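Local coordinates for protein 3-methylornithine synthase (Methanosarcina barkeri, PDB 3T7V) that catalyses the radical isomerisation of L-lysine to (3R)-3-methyl-D-ornithine in pyrrolysine biosynthesis, using a [4Fe-4S] cluster and S-adenosylmethionine, at residues E38-L43 and E258-S263; V59-F64 and K325-R330; E130-V135 and L141-S146. One frame throughout, in Å; residues are numbered along the deposited sequence.

Interaction 1: E38-L43 and E258-S263; sequences EGLERL and ELKIIS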
loop_
_atom_site.group_PDB
_atom_site.type_symbol
_atom_site.label_atom_id
_atom_site.label_comp_id
_atom_site.label_asym_id
_atom_site.label_seq_id
_atom_site.Cartn_x
_atom_site.Cartn_y
_atom_site.Cartn_z
ATOM N N GLU A 38 7.725 -24.244 11.290
ATOM C CA GLU A 38 8.692 -23.767 12.272
ATOM C C GLU A 38 9.629 -22.714 11.711
ATOM O O GLU A 38 9.958 -21.749 12.393
ATOM C CB GLU A 38 9.502 -24.937 12.847
ATOM C CG GLU A 38 8.663 -26.098 13.374
ATOM C CD GLU A 38 9.492 -27.111 14.179
ATOM O OE1 GLU A 38 10.389 -27.795 13.592
ATOM O OE2 GLU A 38 9.245 -27.231 15.403
ATOM N N GLY A 39 10.116 -22.958 10.501
ATOM C CA GLY A 39 10.933 -21.990 9.745
ATOM C C GLY A 39 10.213 -20.655 9.548
ATOM O O GLY A 39 10.805 -19.609 9.787
ATOM N N LEU A 40 8.943 -20.703 9.115
ATOM C CA LEU A 40 8.165 -19.491 8.915
ATOM C C LEU A 40 7.948 -18.777 10.210
ATOM O O LEU A 40 8.095 -17.544 10.251
ATOM C CB LEU A 40 6.839 -19.783 8.176
ATOM C CG LEU A 40 7.014 -20.188 6.702
ATOM C CD1 LEU A 40 5.660 -20.717 6.186
ATOM C CD2 LEU A 40 7.538 -19.025 5.844
ATOM N N GLU A 41 7.666 -19.503 11.299
ATOM C CA GLU A 41 7.501 -18.839 12.604
ATOM C C GLU A 41 8.817 -18.166 13.073
ATOM O O GLU A 41 8.778 -17.085 13.668
ATOM C CB GLU A 41 6.938 -19.808 13.672
ATOM C CG GLU A 41 6.604 -19.124 14.953
ATOM C CD GLU A 41 5.750 -17.873 14.710
ATOM O OE1 GLU A 41 4.627 -18.025 14.139
ATOM O OE2 GLU A 41 6.201 -16.730 15.049
ATOM N N ARG A 42 9.976 -18.752 12.757
ATOM C CA ARG A 42 11.226 -18.124 13.159
ATOM C C ARG A 42 11.461 -16.847 12.332
ATOM O O ARG A 42 11.987 -15.832 12.843
ATOM C CB ARG A 42 12.436 -19.097 13.145
ATOM C CG ARG A 42 13.100 -19.386 11.848
ATOM C CD ARG A 42 14.616 -19.416 12.040
ATOM N NE ARG A 42 15.314 -19.601 10.764
ATOM C CZ ARG A 42 15.349 -18.710 9.775
ATOM N NH1 ARG A 42 14.726 -17.548 9.883
ATOM N NH2 ARG A 42 16.006 -18.996 8.667
ATOM N N LEU A 43 11.030 -16.862 11.086
ATOM C CA LEU A 43 11.149 -15.656 10.207
ATOM C C LEU A 43 10.204 -14.541 10.729
ATOM O O LEU A 43 10.674 -13.382 10.876
ATOM C CB LEU A 43 10.796 -16.052 8.765
ATOM C CG LEU A 43 10.680 -14.881 7.805
ATOM C CD1 LEU A 43 11.977 -14.033 7.755
ATOM C CD2 LEU A 43 10.173 -15.314 6.428
ATOM N N GLU A 258 2.687 -13.362 0.729
ATOM C CA GLU A 258 2.806 -12.005 1.213
ATOM C C GLU A 258 3.421 -11.971 2.655
ATOM O O GLU A 258 4.194 -11.091 2.949
ATOM C CB GLU A 258 1.427 -11.398 1.145
ATOM C CG GLU A 258 1.378 -9.944 1.602
ATOM C CD GLU A 258 -0.026 -9.416 1.665
ATOM O OE1 GLU A 258 -0.934 -9.999 0.949
ATOM O OE2 GLU A 258 -0.244 -8.412 2.409
ATOM N N LEU A 259 3.060 -12.908 3.555
ATOM C CA LEU A 259 3.612 -12.819 4.897
ATOM C C LEU A 259 5.109 -12.987 4.951
ATOM O O LEU A 259 5.812 -12.279 5.653
ATOM C CB LEU A 259 2.954 -13.852 5.824
ATOM C CG LEU A 259 1.415 -13.893 5.819
ATOM C CD1 LEU A 259 1.048 -15.024 6.807
ATOM C CD2 LEU A 259 0.923 -12.540 6.312
ATOM N N LYS A 260 5.616 -13.952 4.167
ATOM C CA LYS A 260 7.067 -14.146 4.057
ATOM C C LYS A 260 7.745 -12.875 3.529
ATOM O O LYS A 260 8.782 -12.456 4.000
ATOM C CB LYS A 260 7.327 -15.350 3.087
ATOM C CG LYS A 260 8.728 -15.863 3.017
ATOM C CD LYS A 260 8.729 -17.424 2.713
ATOM C CE LYS A 260 7.818 -17.702 1.567
ATOM N NZ LYS A 260 8.230 -19.020 0.977
ATOM N N ILE A 261 7.128 -12.252 2.523
ATOM C CA ILE A 261 7.793 -11.115 1.942
ATOM C C ILE A 261 7.710 -9.905 2.863
ATOM O O ILE A 261 8.621 -9.101 2.917
ATOM C CB ILE A 261 7.217 -10.781 0.557
ATOM C CG1 ILE A 261 7.583 -11.963 -0.416
ATOM C CG2 ILE A 261 7.743 -9.454 -0.048
ATOM C CD1 ILE A 261 6.753 -11.877 -1.651
ATOM N N ILE A 262 6.600 -9.766 3.618
ATOM C CA ILE A 262 6.529 -8.689 4.672
ATOM C C ILE A 262 7.697 -8.815 5.657
ATOM O O ILE A 262 8.341 -7.831 6.004
ATOM C CB ILE A 262 5.180 -8.655 5.392
ATOM C CG1 ILE A 262 4.101 -8.115 4.478
ATOM C CG2 ILE A 262 5.290 -7.825 6.666
ATOM C CD1 ILE A 262 2.715 -8.311 5.057
ATOM N N SER A 263 7.922 -10.082 6.093
ATOM C CA SER A 263 9.037 -10.260 7.048
ATOM C C SER A 263 10.371 -9.933 6.400
ATOM O O SER A 263 11.198 -9.278 7.011
ATOM C CB SER A 263 9.080 -11.678 7.552
ATOM O OG SER A 263 7.881 -11.998 8.233
#

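Interaction 2: V59-F64 and K325-R330; sequences VFLNCF and KSVVRR. With MD0 (5-amino-D-isoleucine), chain D.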
loop_
_atom_site.group_PDB
_atom_site.type_symbol
_atom_site.label_atom_id
_atom_site.label_comp_id
_atom_site.label_asym_id
_atom_site.label_seq_id
_atom_site.Cartn_x
_atom_site.Cartn_y
_atom_site.Cartn_z
ATOM N N VAL A 59 1.116 1.191 16.357
ATOM C CA VAL A 59 0.780 0.937 14.968
ATOM C C VAL A 59 0.172 2.223 14.406
ATOM O O VAL A 59 -0.570 2.956 15.079
ATOM C CB VAL A 59 -0.311 -0.221 14.942
ATOM C CG1 VAL A 59 -0.825 -0.433 13.506
ATOM C CG2 VAL A 59 0.261 -1.497 15.524
ATOM N N PHE A 60 0.437 2.481 13.120
ATOM C CA PHE A 60 -0.138 3.629 12.414
ATOM C C PHE A 60 -1.390 3.173 11.660
ATOM O O PHE A 60 -1.510 1.976 11.330
ATOM C CB PHE A 60 0.904 4.226 11.440
ATOM C CG PHE A 60 2.154 4.702 12.108
ATOM C CD1 PHE A 60 2.078 5.719 13.034
ATOM C CD2 PHE A 60 3.370 4.110 11.824
ATOM C CE1 PHE A 60 3.263 6.145 13.703
ATOM C CE2 PHE A 60 4.568 4.583 12.417
ATOM C CZ PHE A 60 4.463 5.584 13.350
ATOM N N LEU A 61 -2.316 4.087 11.412
ATOM C CA LEU A 61 -3.650 3.778 10.834
ATOM C C LEU A 61 -3.918 4.705 9.644
ATOM O O LEU A 61 -3.868 5.937 9.783
ATOM C CB LEU A 61 -4.746 3.961 11.857
ATOM C CG LEU A 61 -4.561 3.167 13.125
ATOM C CD1 LEU A 61 -5.575 3.604 14.208
ATOM C CD2 LEU A 61 -4.686 1.676 12.828
ATOM N N ASN A 62 -4.188 4.138 8.457
ATOM C CA ASN A 62 -4.373 4.950 7.207
ATOM C C ASN A 62 -5.756 4.663 6.670
ATOM O O ASN A 62 -6.124 3.472 6.417
ATOM C CB ASN A 62 -3.313 4.455 6.195
ATOM C CG ASN A 62 -3.135 5.363 4.977
ATOM O OD1 ASN A 62 -3.588 6.475 4.928
ATOM N ND2 ASN A 62 -2.335 4.856 4.016
ATOM N N CYS A 63 -6.540 5.721 6.532
ATOM C CA CYS A 63 -7.878 5.549 5.890
ATOM C C CYS A 63 -7.757 5.547 4.390
ATOM O O CYS A 63 -6.917 6.213 3.841
ATOM C CB CYS A 63 -8.695 6.716 6.299
ATOM S SG CYS A 63 -10.419 6.647 5.795
ATOM N N PHE A 64 -8.548 4.766 3.717
ATOM C CA PHE A 64 -8.484 4.675 2.260
ATOM C C PHE A 64 -9.746 5.263 1.667
ATOM O O PHE A 64 -10.871 4.768 1.917
ATOM C CB PHE A 64 -8.415 3.169 1.923
ATOM C CG PHE A 64 -8.316 2.922 0.430
ATOM C CD1 PHE A 64 -7.213 3.427 -0.261
ATOM C CD2 PHE A 64 -9.292 2.227 -0.274
ATOM C CE1 PHE A 64 -7.070 3.255 -1.641
ATOM C CE2 PHE A 64 -9.157 2.043 -1.674
ATOM C CZ PHE A 64 -8.061 2.564 -2.328
ATOM N N LYS A 325 -12.760 1.416 14.296
ATOM C CA LYS A 325 -13.057 0.957 15.653
ATOM C C LYS A 325 -12.818 -0.604 15.731
ATOM O O LYS A 325 -12.287 -1.107 16.764
ATOM C CB LYS A 325 -14.485 1.367 16.038
ATOM C CG LYS A 325 -14.681 2.865 16.238
ATOM C CD LYS A 325 -16.162 3.013 16.657
ATOM C CE LYS A 325 -16.817 4.352 16.366
ATOM N NZ LYS A 325 -16.560 5.349 17.437
ATOM N N SER A 326 -13.134 -1.357 14.657
ATOM C CA SER A 326 -12.895 -2.822 14.685
ATOM C C SER A 326 -11.413 -3.099 14.615
ATOM O O SER A 326 -10.932 -4.048 15.224
ATOM C CB SER A 326 -13.577 -3.584 13.569
ATOM O OG SER A 326 -14.909 -3.270 13.559
ATOM N N VAL A 327 -10.694 -2.331 13.787
ATOM C CA VAL A 327 -9.238 -2.452 13.772
ATOM C C VAL A 327 -8.603 -2.203 15.142
ATOM O O VAL A 327 -7.785 -3.029 15.591
ATOM C CB VAL A 327 -8.602 -1.475 12.742
ATOM C CG1 VAL A 327 -7.057 -1.384 12.875
ATOM C CG2 VAL A 327 -8.916 -1.905 11.304
ATOM N N VAL A 328 -9.005 -1.126 15.834
ATOM C CA VAL A 328 -8.358 -0.797 17.100
ATOM C C VAL A 328 -8.708 -1.861 18.147
ATOM O O VAL A 328 -7.855 -2.198 18.981
ATOM C CB VAL A 328 -8.740 0.628 17.526
ATOM C CG1 VAL A 328 -8.261 0.881 18.970
ATOM C CG2 VAL A 328 -8.121 1.671 16.600
ATOM N N ARG A 329 -9.940 -2.356 18.111
ATOM C CA ARG A 329 -10.367 -3.456 19.050
ATOM C C ARG A 329 -9.444 -4.642 18.843
ATOM O O ARG A 329 -9.001 -5.260 19.826
ATOM C CB ARG A 329 -11.817 -3.861 18.749
ATOM C CG ARG A 329 -12.296 -5.119 19.489
ATOM C CD ARG A 329 -13.792 -5.427 19.282
ATOM N NE ARG A 329 -14.161 -6.689 19.941
ATOM C CZ ARG A 329 -15.372 -7.259 19.909
ATOM N NH1 ARG A 329 -15.579 -8.403 20.559
ATOM N NH2 ARG A 329 -16.375 -6.701 19.226
ATOM N N ARG A 330 -9.201 -5.020 17.559
ATOM C CA ARG A 330 -8.376 -6.192 17.320
ATOM C C ARG A 330 -6.907 -5.891 17.745
ATOM O O ARG A 330 -6.235 -6.789 18.273
ATOM C CB ARG A 330 -8.462 -6.650 15.846
ATOM C CG ARG A 330 -7.709 -7.939 15.552
ATOM C CD ARG A 330 -8.379 -9.171 16.185
ATOM N NE ARG A 330 -9.753 -9.212 15.694
ATOM C CZ ARG A 330 -10.178 -9.976 14.677
ATOM N NH1 ARG A 330 -9.326 -10.767 14.030
ATOM N NH2 ARG A 330 -11.456 -9.934 14.296
HETATM C C MD0 D . -4.565 -0.570 0.387
HETATM N N MD0 D . -6.700 -0.726 -0.759
HETATM O O MD0 D . -3.848 0.112 1.147
HETATM C CA MD0 D . -5.538 0.122 -0.512
HETATM C CB MD0 D . -4.857 0.503 -1.862
HETATM C CD MD0 D . -3.348 2.392 -2.781
HETATM N NE MD0 D . -2.349 3.377 -2.387
HETATM C CG MD0 D . -3.757 1.565 -1.566
HETATM C CG2 MD0 D . -4.232 -0.698 -2.618
HETATM O OXT MD0 D . -4.515 -1.805 0.339
#

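Interaction 3: E130-V135 and L141-S146; sequences ELVQIV and LPIMIS. With MD0 (5-amino-D-isoleucine), chain D.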
loop_
_atom_site.group_PDB
_atom_site.type_symbol
_atom_site.label_atom_id
_atom_site.label_comp_id
_atom_site.label_asym_id
_atom_site.label_seq_id
_atom_site.Cartn_x
_atom_site.Cartn_y
_atom_site.Cartn_z
ATOM N N GLU A 130 -7.525 20.879 -6.532
ATOM C CA GLU A 130 -8.551 21.490 -5.673
ATOM C C GLU A 130 -9.100 20.448 -4.712
ATOM O O GLU A 130 -9.431 20.765 -3.551
ATOM C CB GLU A 130 -9.693 22.075 -6.580
ATOM C CG GLU A 130 -10.822 22.821 -5.818
ATOM C CD GLU A 130 -11.699 23.696 -6.735
ATOM O OE1 GLU A 130 -12.748 24.193 -6.252
ATOM O OE2 GLU A 130 -11.343 23.897 -7.927
ATOM N N LEU A 131 -9.222 19.208 -5.189
ATOM C CA LEU A 131 -9.668 18.112 -4.283
ATOM C C LEU A 131 -8.643 17.945 -3.118
ATOM O O LEU A 131 -9.032 17.840 -1.909
ATOM C CB LEU A 131 -9.874 16.769 -5.052
ATOM C CG LEU A 131 -10.416 15.617 -4.216
ATOM C CD1 LEU A 131 -10.944 14.616 -5.280
ATOM C CD2 LEU A 131 -9.313 15.016 -3.435
ATOM N N VAL A 132 -7.366 17.902 -3.396
ATOM C CA VAL A 132 -6.426 17.811 -2.282
ATOM C C VAL A 132 -6.523 19.004 -1.329
ATOM O O VAL A 132 -6.525 18.805 -0.098
ATOM C CB VAL A 132 -4.973 17.735 -2.868
ATOM C CG1 VAL A 132 -3.920 17.779 -1.746
ATOM C CG2 VAL A 132 -4.790 16.432 -3.677
ATOM N N GLN A 133 -6.703 20.209 -1.874
ATOM C CA GLN A 133 -6.814 21.403 -1.025
ATOM C C GLN A 133 -8.029 21.254 -0.110
ATOM O O GLN A 133 -7.940 21.550 1.080
ATOM C CB GLN A 133 -6.969 22.626 -1.918
ATOM C CG GLN A 133 -7.171 23.924 -1.091
ATOM C CD GLN A 133 -7.364 25.151 -1.947
ATOM O OE1 GLN A 133 -7.106 25.140 -3.114
ATOM N NE2 GLN A 133 -7.904 26.201 -1.368
ATOM N N ILE A 134 -9.179 20.822 -0.618
ATOM C CA ILE A 134 -10.392 20.699 0.193
ATOM C C ILE A 134 -10.229 19.683 1.244
ATOM O O ILE A 134 -10.608 19.926 2.414
ATOM C CB ILE A 134 -11.642 20.433 -0.705
ATOM C CG1 ILE A 134 -11.973 21.714 -1.481
ATOM C CG2 ILE A 134 -12.826 19.965 0.136
ATOM C CD1 ILE A 134 -12.877 21.490 -2.651
ATOM N N VAL A 135 -9.696 18.506 0.898
ATOM C CA VAL A 135 -9.492 17.517 1.942
ATOM C C VAL A 135 -8.489 17.983 3.022
ATOM O O VAL A 135 -8.685 17.742 4.228
ATOM C CB VAL A 135 -9.005 16.173 1.308
ATOM C CG1 VAL A 135 -8.664 15.163 2.425
ATOM C CG2 VAL A 135 -10.129 15.630 0.361
ATOM N N LEU A 141 -4.909 16.458 8.252
ATOM C CA LEU A 141 -4.095 15.258 8.484
ATOM C C LEU A 141 -3.137 15.124 7.359
ATOM O O LEU A 141 -3.303 15.671 6.235
ATOM C CB LEU A 141 -5.010 13.968 8.381
ATOM C CG LEU A 141 -5.918 13.735 9.617
ATOM C CD1 LEU A 141 -6.869 12.604 9.296
ATOM C CD2 LEU A 141 -5.025 13.385 10.831
ATOM N N PRO A 142 -2.042 14.402 7.595
ATOM C CA PRO A 142 -1.217 13.945 6.454
ATOM C C PRO A 142 -2.011 13.257 5.386
ATOM O O PRO A 142 -2.967 12.501 5.698
ATOM C CB PRO A 142 -0.248 12.939 7.110
ATOM C CG PRO A 142 -0.212 13.424 8.578
ATOM C CD PRO A 142 -1.630 13.826 8.863
ATOM N N ILE A 143 -1.708 13.594 4.165
ATOM C CA ILE A 143 -2.428 13.035 3.002
ATOM C C ILE A 143 -1.488 12.245 2.137
ATOM O O ILE A 143 -0.398 12.727 1.741
ATOM C CB ILE A 143 -3.038 14.165 2.113
ATOM C CG1 ILE A 143 -4.159 14.843 2.852
ATOM C CG2 ILE A 143 -3.594 13.602 0.768
ATOM C CD1 ILE A 143 -4.750 15.991 2.032
ATOM N N MET A 144 -1.880 11.009 1.849
ATOM C CA MET A 144 -1.212 10.193 0.827
ATOM C C MET A 144 -2.073 10.339 -0.421
ATOM O O MET A 144 -3.307 10.312 -0.328
ATOM C CB MET A 144 -1.202 8.720 1.262
ATOM C CG MET A 144 -0.804 7.778 0.119
ATOM S SD MET A 144 -0.668 6.081 0.849
ATOM C CE MET A 144 0.979 6.186 1.352
ATOM N N ILE A 145 -1.463 10.572 -1.550
ATOM C CA ILE A 145 -2.190 10.548 -2.846
ATOM C C ILE A 145 -1.735 9.360 -3.637
ATOM O O ILE A 145 -0.506 9.040 -3.716
ATOM C CB ILE A 145 -2.039 11.895 -3.602
ATOM C CG1 ILE A 145 -0.576 12.217 -3.914
ATOM C CG2 ILE A 145 -2.828 13.003 -2.922
ATOM C CD1 ILE A 145 -0.417 13.408 -4.905
ATOM N N SER A 146 -2.709 8.714 -4.311
ATOM C CA SER A 146 -2.417 7.625 -5.242
ATOM C C SER A 146 -3.186 7.968 -6.525
ATOM O O SER A 146 -4.277 7.437 -6.744
ATOM C CB SER A 146 -2.919 6.282 -4.655
ATOM O OG SER A 146 -2.407 6.059 -3.367
HETATM C C MD0 D . -4.565 -0.570 0.387
HETATM N N MD0 D . -6.700 -0.726 -0.759
HETATM O O MD0 D . -3.848 0.112 1.147
HETATM C CA MD0 D . -5.538 0.122 -0.512
HETATM C CB MD0 D . -4.857 0.503 -1.862
HETATM C CD MD0 D . -3.348 2.392 -2.781
HETATM N NE MD0 D . -2.349 3.377 -2.387
HETATM C CG MD0 D . -3.757 1.565 -1.566
HETATM C CG2 MD0 D . -4.232 -0.698 -2.618
HETATM O OXT MD0 D . -4.515 -1.805 0.339
#

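Interaction 1: E38-L43 and E258-S263
L43 meets S263 and K260 in apolar packing between two helices, and no hydrogen bond crosses the contact. The CG of L43 lies 3.6 Å from the CB of S263, so the leucine branch point rests on the serine methylene. With its CG anti to the backbone N (chi1 172°), L43 spreads both methyls over the second helix. L43 CD1 also touches S263 CB, while L43 CD2 reaches K260 CG at 3.7 Å. One turn earlier, the CD2 of L40 meets the CD of K260 at 3.7 Å. K260 therefore uses its aliphatic chain here, bent at chi2 and chi3, and lies across L43.

The polar ends are satisfied outside the two segments. Three backbone oxygens hold the K260 ammonium group by hydrogen bonds, from N255 just before helix 258-268 and from L32 and L34. S263 OG is hydrogen-bonded to A292 O.

The helix axes approach to 10.4 Å and run at 38° to each other. L34 covers L40 and L43 from the preceding loop, and Y44 and A47 continue the packing on S263. On its other side, helix 258-268 lies against helix 278-291 and strand 233-238.

Interaction 2: V59-F64 and K325-R330
L61 alone carries the strand's side of this contact, its two methyls each meeting a different valine of helix 324-334. L61 CD2 lies 3.9 Å from V327 CG1, and L61 CD1 lies 4.0 Å from V328 CG2. The leucine fork thus straddles two successive residues of the helix. L61 and V327 run alongside each other in opposing senses, whereas V328 lies crosswise to the leucine. V327 points toward the strand with CG1 anti to its backbone N (chi1 170°), which puts that methyl against the leucine. No hydrogen bond joins the segments, and only 91 Å² is buried between them.

The same strand reaches the active site at F64, whose ring packs against the bound 5-amino-D-isoleucine. The ligand CA stands 3.6 Å above one face of the F64 ring, nearer its rim than its centre. The closest pair is F64 CE1 and the ligand CB, at 3.5 Å. The ligand N sits over the same face of F64, 3.8 Å from F64 CE2. An alanine here would lose this aromatic surface, and the CA, CB and amino end of the ligand would probably be freer to shift in the pocket. S277, S299, T298, Y169, S146 and D112 hold the ligand by hydrogen bonds, and the F64 ring adds a flat contact surface beside these bonds.

V327 also touches M286 of helix 278-291, and R330 forms a salt bridge with D284 of that helix. L61 touches V297, and strand 58-68 lies between strands 110-115 and 296-300 in the parallel sheet, with helix 324-334 packed on its outer side.

Interaction 3: E130-V135 and L141-S146
I143 puts its CD1 methyl against two residues of helix 126-139. I143 CD1 lies 4.0 Å from V135 CG1 and from V132 O; V132 CG1 is a little farther from I143 CD1, at 4.3 Å. The CG1 branch of I143 is anti to the carbonyl carbon (chi1 -69°), and its extended chain carries CD1 to the helix. Nearer the ligand end of the strand, I145 CG2 meets V132 CG2 at 4.0 Å. All four side chains are buried. They meet only through carbon, and no hydrogen bond crosses the contact.

S146 ends the segment in the active site. S146 OG accepts a hydrogen bond from NE of the bound 5-amino-D-isoleucine at 2.9 Å. D112 OD1, from another ligand-binding residue, also holds S146 OG and so helps to place it.

Further out, L113 of strand 110-115 touches I143, and I96 of helix 93-103 touches V135. Backbone hydrogen bonds tie I143 to N164 and F165, and M144 to V111 and L113, which fix the strand between its neighbours.

Helix and strand run nearly antiparallel, at 157°. A helix packed outside the parallel strand that follows it, with the C-terminal end of the strand at the ligand, is characteristic of the TIM-barrel fold of radical SAM enzymes.

How the interactions relate
From the N terminus, helix 37-55 opens interaction 1, and strand 58-68, next in the chain, opens interaction 2. Helix 126-139 and strand 143-146 then close the short loop of interaction 3, which is nested inside both larger loops. Helix 258-268 closes interaction 1, and helix 324-334 closes interaction 2. These two loops cross, because their segments alternate. Interaction 1 joins helix 37-55, ahead of the first long strand, to helix 258-268 of the radical SAM core, far from the ligand. Interactions 2 and 3 reach the same parallel sheet and touch at N62 and M144. Both also meet the bound 5-amino-D-isoleucine. Interactions 1 and 3 lie on opposite sides of the chain's centre, with centres about 35 Å apart.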